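Local coordinates for putative acetyltransferase (Clostridium difficile, PDB 3DSB), which probably transfers acyl groups, as a member of the GNAT acetyltransferase family, with its substrate not established and trimethyl glycine bound in the crystal, at residues 107-112 with 120-125; 132-137 with 142-147. One frame throughout, in Å; residues are numbered along the deposited sequence.

Contact 1: 107-112 with 120-125; sequences NYIKNI and VGMRLY. With BET (trimethyl glycine), chain D; BET (trimethyl glycine), chain F.
In the beta-alpha-beta unit formed by strand 82-92, helix 101-115 and strand 119-127, the side chain of Met122, a selenomethionine, leaves the strand and ends against Ile109 and Lys110 on the helix. The selenium does much of the touching: Met122 SE lies 4.0 Å from Ile109 CG2 and 3.9 Å from Lys110 CA, so it rests partly on the helix backbone. The terminal methyl goes to the aliphatic part of the lysine, with Met122 CE 3.6 Å from Lys110 CG. Both helix side chains meet Met122 at about a right angle. Its CG is anti to the backbone N (chi1 -172°) and the chain stays extended until it bends at chi3, which turns CE onto the lysine. Leu85, Ile87, Phe106 and Cys113 extend this layer, and Tyr152 of the second subunit packs on both Lys110 and Met122.

The charged end of Lys110 leads away from Met122. Lys110 NZ donates to the backbone O of Leu140 and makes a weak bond of 3.2 Å to Asn107 OD1, nearly one helical turn back.

Arg123 and Tyr125 line pockets that hold trimethyl glycine. Methyl C1 of one ligand lies at the edge of the Arg123 guanidinium, in its plane, and methyl C3 of the other at the edge of the Tyr125 ring. On the second subunit, Glu151 forms a salt bridge with Arg123 NE and Glu75 a hydrogen bond with Tyr125 OH.

Helix and strand are therefore joined by apolar packing of the methionine side chain, here carrying selenium, on methyl and methylene groups, while Lys110 turns its charge to the Leu140 carbonyl. The carboxylate of Glu151 of the second subunit probably helps offset the crowding of two cations, arginine and quaternary ammonium.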
ATOM      1  N   ASN A 107     -13.451  -8.086 -12.004  1.00 14.60           N
ATOM      2  CA  ASN A 107     -14.119  -9.208 -11.350  1.00 15.06           C
ATOM      3  C   ASN A 107     -13.190 -10.394 -11.142  1.00 14.66           C
ATOM      4  O   ASN A 107     -13.338 -11.157 -10.171  1.00 16.43           O
ATOM      5  CB  ASN A 107     -15.407  -9.562 -12.097  1.00 15.49           C
ATOM      6  CG  ASN A 107     -16.520  -8.573 -11.804  1.00 19.60           C
ATOM      7  OD1 ASN A 107     -16.635  -8.099 -10.680  1.00 22.95           O
ATOM      8  ND2 ASN A 107     -17.311  -8.228 -12.819  1.00 21.55           N
ATOM      9  N   TYR A 108     -12.212 -10.557 -12.033  1.00 14.92           N
ATOM     10  CA  TYR A 108     -11.188 -11.575 -11.838  1.00 15.38           C
ATOM     11  C   TYR A 108     -10.409 -11.325 -10.541  1.00 15.34           C
ATOM     12  O   TYR A 108     -10.169 -12.247  -9.770  1.00 14.96           O
ATOM     13  CB  TYR A 108     -10.222 -11.565 -13.038  1.00 17.02           C
ATOM     14  CG  TYR A 108      -9.267 -12.749 -13.112  1.00 18.07           C
ATOM     15  CD1 TYR A 108      -9.666 -13.911 -13.772  1.00 20.65           C
ATOM     16  CD2 TYR A 108      -7.978 -12.701 -12.565  1.00 19.72           C
ATOM     17  CE1 TYR A 108      -8.856 -15.002 -13.878  1.00 21.81           C
ATOM     18  CE2 TYR A 108      -7.132 -13.850 -12.664  1.00 20.67           C
ATOM     19  CZ  TYR A 108      -7.596 -14.977 -13.332  1.00 20.59           C
ATOM     20  OH  TYR A 108      -6.806 -16.138 -13.473  1.00 23.50           O
ATOM     21  N   ILE A 109     -10.033 -10.087 -10.290  1.00 13.88           N
ATOM     22  CA  ILE A 109      -9.305  -9.763  -9.063  1.00 13.44           C
ATOM     23  C   ILE A 109     -10.244  -9.903  -7.852  1.00 14.15           C
ATOM     24  O   ILE A 109      -9.828 -10.411  -6.805  1.00 14.38           O
ATOM     25  CB  ILE A 109      -8.656  -8.365  -9.160  1.00 14.38           C
ATOM     26  CG1 ILE A 109      -7.734  -8.281 -10.395  1.00 13.97           C
ATOM     27  CG2 ILE A 109      -7.959  -8.014  -7.843  1.00 15.00           C
ATOM     28  CD1 ILE A 109      -6.677  -9.337 -10.500  1.00 16.67           C
ATOM     29  N   LYS A 110     -11.497  -9.472  -7.987  1.00 14.62           N
ATOM     30  CA  LYS A 110     -12.461  -9.666  -6.864  1.00 15.65           C
ATOM     31  C   LYS A 110     -12.547 -11.137  -6.513  1.00 16.08           C
ATOM     32  O   LYS A 110     -12.600 -11.477  -5.318  1.00 15.82           O
ATOM     33  CB  LYS A 110     -13.856  -9.127  -7.201  1.00 15.91           C
ATOM     34  CG  LYS A 110     -13.957  -7.608  -7.149  1.00 18.25           C
ATOM     35  CD  LYS A 110     -15.194  -7.036  -7.821  1.00 19.09           C
ATOM     36  CE  LYS A 110     -16.427  -7.499  -7.171  1.00 21.83           C
ATOM     37  NZ  LYS A 110     -17.619  -6.903  -7.844  1.00 22.21           N
ATOM     38  N   ASN A 111     -12.578 -12.016  -7.533  1.00 15.77           N
ATOM     39  CA  ASN A 111     -12.634 -13.459  -7.269  1.00 17.25           C
ATOM     40  C   ASN A 111     -11.391 -13.967  -6.550  1.00 16.82           C
ATOM     41  O   ASN A 111     -11.483 -14.781  -5.620  1.00 17.53           O
ATOM     42  CB  ASN A 111     -12.861 -14.244  -8.581  1.00 16.92           C
ATOM     43  CG  ASN A 111     -12.836 -15.755  -8.357  1.00 19.92           C
ATOM     44  OD1 ASN A 111     -11.891 -16.444  -8.758  1.00 24.34           O
ATOM     45  ND2 ASN A 111     -13.842 -16.260  -7.669  1.00 22.02           N
ATOM     46  N   ILE A 112     -10.226 -13.493  -6.963  1.00 16.06           N
ATOM     47  CA  ILE A 112      -8.988 -13.834  -6.239  1.00 15.98           C
ATOM     48  C   ILE A 112      -9.137 -13.458  -4.758  1.00 15.12           C
ATOM     49  O   ILE A 112      -8.796 -14.246  -3.862  1.00 15.67           O
ATOM     50  CB  ILE A 112      -7.727 -13.124  -6.833  1.00 16.69           C
ATOM     51  CG1 ILE A 112      -7.321 -13.792  -8.164  1.00 17.40           C
ATOM     52  CG2 ILE A 112      -6.562 -13.058  -5.834  1.00 17.36           C
ATOM     53  CD1 ILE A 112      -6.255 -13.010  -8.919  1.00 17.64           C
ATOM     54  N   VAL A 120      -7.744  -9.836   3.137  1.00 12.83           N
ATOM     55  CA  VAL A 120      -8.730  -9.291   4.056  1.00 13.80           C
ATOM     56  C   VAL A 120      -9.544  -8.122   3.493  1.00 13.44           C
ATOM     57  O   VAL A 120     -10.487  -7.656   4.123  1.00 15.25           O
ATOM     58  CB  VAL A 120      -8.069  -8.924   5.421  1.00 14.98           C
ATOM     59  CG1 VAL A 120      -7.548 -10.199   6.093  1.00 17.51           C
ATOM     60  CG2 VAL A 120      -6.910  -7.964   5.198  1.00 15.98           C
ATOM     61  N   GLY A 121      -9.191  -7.683   2.297  1.00 13.43           N
ATOM     62  CA  GLY A 121      -9.900  -6.582   1.680  1.00 12.82           C
ATOM     63  C   GLY A 121      -9.258  -6.229   0.347  1.00 12.24           C
ATOM     64  O   GLY A 121      -8.171  -6.725   0.025  1.00 12.02           O
HETATM   65  N   MSE A 122      -9.939  -5.372  -0.418  1.00 13.74           N
HETATM   66  CA  MSE A 122      -9.475  -4.968  -1.742  1.00 13.03           C
HETATM   67  C   MSE A 122      -9.709  -3.486  -1.824  1.00 12.13           C
HETATM   68  O   MSE A 122     -10.830  -3.023  -1.567  1.00 12.83           O
HETATM   69  CB  MSE A 122     -10.265  -5.704  -2.849  1.00 13.63           C
HETATM   70  CG  MSE A 122      -9.703  -5.475  -4.216  1.00 15.15           C
HETATM   71 SE   MSE A 122     -10.789  -6.433  -5.521  0.60 18.15          SE
HETATM   72  CE  MSE A 122     -11.913  -4.906  -6.057  1.00 21.10           C
ATOM     73  N   ARG A 123      -8.651  -2.727  -2.126  1.00 10.89           N
ATOM     74  CA  ARG A 123      -8.708  -1.274  -2.036  1.00 10.76           C
ATOM     75  C   ARG A 123      -8.113  -0.584  -3.237  1.00 10.62           C
ATOM     76  O   ARG A 123      -7.396  -1.210  -3.989  1.00 10.64           O
ATOM     77  CB  ARG A 123      -7.998  -0.813  -0.763  1.00 11.62           C
ATOM     78  CG  ARG A 123      -8.778  -1.185   0.485  1.00 12.39           C
ATOM     79  CD  ARG A 123      -8.023  -0.870   1.770  1.00 15.16           C
ATOM     80  NE  ARG A 123      -8.960  -1.008   2.881  1.00 19.02           N
ATOM     81  CZ  ARG A 123      -8.614  -0.886   4.155  1.00 21.49           C
ATOM     82  NH1 ARG A 123      -7.356  -0.624   4.463  1.00 20.83           N
ATOM     83  NH2 ARG A 123      -9.541  -1.044   5.094  1.00 25.55           N
ATOM     84  N   LEU A 124      -8.423   0.701  -3.409  1.00 10.41           N
ATOM     85  CA  LEU A 124      -7.690   1.502  -4.379  1.00 10.73           C
ATOM     86  C   LEU A 124      -7.769   2.948  -3.932  1.00 10.39           C
ATOM     87  O   LEU A 124      -8.657   3.323  -3.124  1.00 12.00           O
ATOM     88  CB  LEU A 124      -8.190   1.308  -5.825  1.00 11.04           C
ATOM     89  CG  LEU A 124      -9.642   1.679  -6.142  1.00 11.67           C
ATOM     90  CD1 LEU A 124      -9.860   3.192  -6.281  1.00 12.00           C
ATOM     91  CD2 LEU A 124     -10.112   0.966  -7.429  1.00 12.91           C
ATOM     92  N   TYR A 125      -6.877   3.785  -4.456  1.00 11.07           N
ATOM     93  CA  TYR A 125      -7.036   5.265  -4.276  1.00 12.33           C
ATOM     94  C   TYR A 125      -7.128   5.903  -5.656  1.00 13.01           C
ATOM     95  O   TYR A 125      -6.512   5.419  -6.622  1.00 14.10           O
ATOM     96  CB  TYR A 125      -5.933   5.906  -3.367  1.00 14.59           C
ATOM     97  CG  TYR A 125      -4.501   5.707  -3.880  1.00 15.21           C
ATOM     98  CD1 TYR A 125      -3.943   6.619  -4.796  1.00 18.31           C
ATOM     99  CD2 TYR A 125      -3.738   4.587  -3.513  1.00 15.65           C
ATOM    100  CE1 TYR A 125      -2.654   6.433  -5.337  1.00 21.02           C
ATOM    101  CE2 TYR A 125      -2.424   4.424  -4.002  1.00 18.98           C
ATOM    102  CZ  TYR A 125      -1.908   5.331  -4.941  1.00 20.79           C
ATOM    103  OH  TYR A 125      -0.636   5.186  -5.518  1.00 23.85           O
TER
HETATM  104  N   BET D   1      -7.786  -1.376   8.463  0.90 25.32           N
HETATM  105  CA  BET D   1      -6.837  -2.539   8.456  0.90 25.91           C
HETATM  106  C   BET D   1      -5.998  -2.843   9.689  0.90 25.87           C
HETATM  107  O   BET D   1      -4.756  -3.133   9.575  0.90 26.26           O
HETATM  108  OXT BET D   1      -6.635  -2.924  10.774  0.90 28.74           O
HETATM  109  C1  BET D   1      -7.315  -0.425   7.472  0.90 23.51           C
HETATM  110  C2  BET D   1      -9.163  -1.742   8.104  0.90 25.69           C
HETATM  111  C3  BET D   1      -7.853  -0.692   9.762  0.90 25.87           C
HETATM  112  N   BET F   2       1.154   8.288  -7.786  0.90 23.89           N
HETATM  113  CA  BET F   2       2.267   7.311  -7.909  0.90 24.03           C
HETATM  114  C   BET F   2       2.339   6.423  -9.125  0.90 23.31           C
HETATM  115  O   BET F   2       2.579   5.126  -9.093  0.90 22.16           O
HETATM  116  OXT BET F   2       2.322   7.131 -10.139  0.90 25.68           O
HETATM  117  C1  BET F   2       1.614   9.614  -7.347  0.90 24.35           C
HETATM  118  C2  BET F   2       0.344   8.429  -9.006  0.90 24.16           C
HETATM  119  C3  BET F   2       0.359   7.752  -6.690  0.90 22.08           C

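Contact 2: 132-137 with 142-147; sequences NAKATY and MYECDY
Tyr137 and Met142, a selenomethionine, meet through backbone and side chain together. Met142 N donates to Tyr137 O over 2.9 Å, with an N-H...O angle of 156°. Beside this bond Tyr137 CB packs 3.8 Å from Met142 CB. Met142 is modelled in two conformers; in one of them CG is anti to the backbone N (chi1 -162°) and SE lies 4.7 Å from the centroid of the Tyr137 ring, a Met-aromatic contact oblique to the ring that belongs to that copy.

Farther along, the extended side chains of Lys134 and Glu144 approach each other. Lys134 CE comes within 4.1 Å of Glu144 OE1, while Lys134 NZ stays 4.6 Å from Glu144 OE1: an attraction between charges, too long for a salt bridge.

Behind this first shell, Leu124 of strand 119-127 packs against both Tyr137 and Met142. Tyr137 N is held by Ala133 O within the helix, and Tyr150 of the second subunit meets the Tyr137 ring with the planes at about 55°. This is a short helix-to-strand connection, closed by the bond from Met142 N back to Tyr137 O five residues earlier, which ties the end of the short helix 133-138 to the chain entering strand 143-152, close to the subunit interface of this GNAT-family protein.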
ATOM      1  N   ASN A 132     -15.830  10.300 -12.821  1.00 27.14           N
ATOM      2  CA  ASN A 132     -16.499   9.069 -13.219  1.00 26.77           C
ATOM      3  C   ASN A 132     -16.182   7.853 -12.351  1.00 25.03           C
ATOM      4  O   ASN A 132     -16.842   6.819 -12.461  1.00 24.08           O
ATOM      5  CB  ASN A 132     -16.178   8.760 -14.669  1.00 28.57           C
ATOM      6  CG  ASN A 132     -16.620   9.866 -15.606  1.00 31.32           C
ATOM      7  OD1 ASN A 132     -15.803  10.446 -16.313  1.00 36.25           O
ATOM      8  ND2 ASN A 132     -17.904  10.188 -15.583  1.00 32.96           N
ATOM      9  N   ALA A 133     -15.184   8.013 -11.482  1.00 23.87           N
ATOM     10  CA  ALA A 133     -14.714   6.901 -10.614  1.00 23.09           C
ATOM     11  C   ALA A 133     -15.805   6.374  -9.708  1.00 22.90           C
ATOM     12  O   ALA A 133     -16.024   5.169  -9.633  1.00 22.89           O
ATOM     13  CB  ALA A 133     -13.490   7.332  -9.761  1.00 24.00           C
ATOM     14  N   LYS A 134     -16.519   7.260  -9.031  1.00 23.39           N
ATOM     15  CA  LYS A 134     -17.513   6.818  -8.073  1.00 24.64           C
ATOM     16  C   LYS A 134     -18.552   5.870  -8.678  1.00 24.13           C
ATOM     17  O   LYS A 134     -18.784   4.799  -8.150  1.00 24.75           O
ATOM     18  CB  LYS A 134     -18.202   8.006  -7.398  1.00 25.57           C
ATOM     19  CG  LYS A 134     -18.858   7.641  -6.085  1.00 28.85           C
ATOM     20  CD  LYS A 134     -19.317   8.885  -5.357  1.00 33.19           C
ATOM     21  CE  LYS A 134     -20.238   8.545  -4.187  1.00 35.44           C
ATOM     22  NZ  LYS A 134     -21.060   9.739  -3.780  1.00 40.01           N
ATOM     23  N   ALA A 135     -19.143   6.251  -9.806  1.00 22.74           N
ATOM     24  CA  ALA A 135     -20.160   5.422 -10.460  1.00 22.56           C
ATOM     25  C   ALA A 135     -19.566   4.118 -10.958  1.00 21.02           C
ATOM     26  O   ALA A 135     -20.189   3.064 -10.852  1.00 22.65           O
ATOM     27  CB  ALA A 135     -20.814   6.179 -11.627  1.00 23.86           C
ATOM     28  N   THR A 136     -18.379   4.204 -11.552  1.00 20.73           N
ATOM     29  CA  THR A 136     -17.704   3.017 -12.059  1.00 19.33           C
ATOM     30  C   THR A 136     -17.438   2.014 -10.939  1.00 19.14           C
ATOM     31  O   THR A 136     -17.748   0.835 -11.079  1.00 19.32           O
ATOM     32  CB  THR A 136     -16.395   3.397 -12.751  1.00 20.66           C
ATOM     33  OG1 THR A 136     -16.699   4.121 -13.954  1.00 21.51           O
ATOM     34  CG2 THR A 136     -15.562   2.159 -13.092  1.00 21.53           C
ATOM     35  N   TYR A 137     -16.859   2.479  -9.832  1.00 18.21           N
ATOM     36  CA  TYR A 137     -16.570   1.534  -8.747  1.00 18.33           C
ATOM     37  C   TYR A 137     -17.810   1.065  -8.018  1.00 18.96           C
ATOM     38  O   TYR A 137     -17.916  -0.111  -7.620  1.00 17.74           O
ATOM     39  CB  TYR A 137     -15.547   2.105  -7.764  1.00 19.37           C
ATOM     40  CG  TYR A 137     -14.252   2.406  -8.447  1.00 20.29           C
ATOM     41  CD1 TYR A 137     -13.690   1.504  -9.364  1.00 19.00           C
ATOM     42  CD2 TYR A 137     -13.588   3.613  -8.195  1.00 20.99           C
ATOM     43  CE1 TYR A 137     -12.499   1.804 -10.014  1.00 21.86           C
ATOM     44  CE2 TYR A 137     -12.400   3.915  -8.820  1.00 22.09           C
ATOM     45  CZ  TYR A 137     -11.842   3.010  -9.715  1.00 20.98           C
ATOM     46  OH  TYR A 137     -10.666   3.325 -10.344  1.00 23.95           O
HETATM   47  N   MSE A 142     -17.783  -1.484  -5.065  1.00 16.71           N
HETATM   48  CA  MSE A 142     -16.674  -0.849  -4.387  0.50 16.77           C
HETATM   49  C   MSE A 142     -17.095   0.573  -3.990  1.00 16.92           C
HETATM   50  O   MSE A 142     -17.601   1.348  -4.832  1.00 17.80           O
HETATM   51  CB  MSE A 142     -15.462  -0.859  -5.322  0.50 17.35           C
HETATM   52  CG  MSE A 142     -14.183  -0.629  -4.621  0.50 16.87           C
HETATM   53 SE   MSE A 142     -12.699  -0.691  -5.880  0.40 17.20          SE
HETATM   54  CE  MSE A 142     -11.374  -1.405  -4.656  0.50 18.71           C
ATOM     55  N   TYR A 143     -16.901   0.918  -2.722  1.00 14.29           N
ATOM     56  CA  TYR A 143     -17.472   2.152  -2.167  1.00 15.04           C
ATOM     57  C   TYR A 143     -16.443   2.987  -1.489  1.00 14.41           C
ATOM     58  O   TYR A 143     -15.383   2.500  -1.040  1.00 14.32           O
ATOM     59  CB  TYR A 143     -18.653   1.861  -1.202  1.00 16.29           C
ATOM     60  CG  TYR A 143     -19.663   0.927  -1.823  1.00 18.18           C
ATOM     61  CD1 TYR A 143     -20.547   1.399  -2.767  1.00 21.04           C
ATOM     62  CD2 TYR A 143     -19.715  -0.441  -1.481  1.00 19.04           C
ATOM     63  CE1 TYR A 143     -21.497   0.561  -3.384  1.00 20.27           C
ATOM     64  CE2 TYR A 143     -20.676  -1.309  -2.108  1.00 20.76           C
ATOM     65  CZ  TYR A 143     -21.539  -0.776  -3.068  1.00 20.49           C
ATOM     66  OH  TYR A 143     -22.513  -1.554  -3.712  1.00 24.35           O
ATOM     67  N   GLU A 144     -16.717   4.282  -1.463  1.00 14.52           N
ATOM     68  CA  GLU A 144     -15.758   5.206  -0.905  1.00 14.52           C
ATOM     69  C   GLU A 144     -15.548   4.987   0.604  1.00 15.23           C
ATOM     70  O   GLU A 144     -16.511   4.817   1.363  1.00 15.90           O
ATOM     71  CB  GLU A 144     -16.266   6.612  -1.187  1.00 15.54           C
ATOM     72  CG  GLU A 144     -15.336   7.661  -0.804  1.00 19.07           C
ATOM     73  CD  GLU A 144     -15.799   9.039  -1.296  1.00 23.31           C
ATOM     74  OE1 GLU A 144     -16.952   9.189  -1.796  1.00 25.84           O
ATOM     75  OE2 GLU A 144     -14.970   9.953  -1.192  1.00 26.56           O
ATOM     76  N   CYS A 145     -14.288   5.001   1.027  1.00 15.65           N
ATOM     77  CA  CYS A 145     -13.858   4.783   2.424  1.00 15.81           C
ATOM     78  C   CYS A 145     -13.824   6.077   3.212  1.00 16.45           C
ATOM     79  O   CYS A 145     -13.821   7.162   2.635  1.00 19.84           O
ATOM     80  CB  CYS A 145     -12.425   4.254   2.435  1.00 16.61           C
ATOM     81  SG  CYS A 145     -12.209   2.706   1.638  1.00 20.88           S
ATOM     82  N   ASP A 146     -13.748   5.955   4.523  1.00 16.08           N
ATOM     83  CA  ASP A 146     -13.805   7.110   5.402  1.00 16.87           C
ATOM     84  C   ASP A 146     -12.400   7.503   5.844  1.00 15.83           C
ATOM     85  O   ASP A 146     -12.157   7.710   7.035  1.00 16.43           O
ATOM     86  CB  ASP A 146     -14.645   6.740   6.618  1.00 18.22           C
ATOM     87  CG  ASP A 146     -14.954   7.911   7.487  1.00 23.14           C
ATOM     88  OD1 ASP A 146     -15.095   9.048   6.990  1.00 25.62           O
ATOM     89  OD2 ASP A 146     -15.050   7.639   8.694  1.00 31.55           O
ATOM     90  N   TYR A 147     -11.477   7.622   4.884  1.00 15.02           N
ATOM     91  CA  TYR A 147     -10.105   7.964   5.229  1.00 14.26           C
ATOM     92  C   TYR A 147      -9.605   9.114   4.399  1.00 13.58           C
ATOM     93  O   TYR A 147     -10.035   9.318   3.248  1.00 14.14           O
ATOM     94  CB  TYR A 147      -9.161   6.816   4.875  1.00 15.13           C
ATOM     95  CG  TYR A 147      -9.390   5.520   5.592  1.00 17.43           C
ATOM     96  CD1 TYR A 147      -9.152   5.386   6.953  1.00 18.85           C
ATOM     97  CD2 TYR A 147      -9.789   4.401   4.872  1.00 21.80           C
ATOM     98  CE1 TYR A 147      -9.404   4.143   7.621  1.00 19.85           C
ATOM     99  CE2 TYR A 147      -9.991   3.174   5.483  1.00 22.95           C
ATOM    100  CZ  TYR A 147      -9.824   3.041   6.851  1.00 22.46           C
ATOM    101  OH  TYR A 147     -10.065   1.768   7.388  1.00 24.46           O
TER

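How the contacts relate
Contact 1 closes before contact 2 opens along the chain, and their centres lie 13 Å apart. Strand 119-127 supplies one side of contact 1 and leads on to helix 133-138 of contact 2. The two touch directly: Leu124 CD2 is 3.5 Å from Tyr137 CZ, and in the conformer given Met142 also packs on Leu124, so apolar packing runs on from one contact to the other. Both also reach the second subunit, strands of which pair antiparallel with Met122 to Tyr125, and with Tyr143, Glu144 and Tyr147. The sheet thus continues across the dimer interface, where Arg123, Tyr125 and Tyr147 line trimethyl glycine sites.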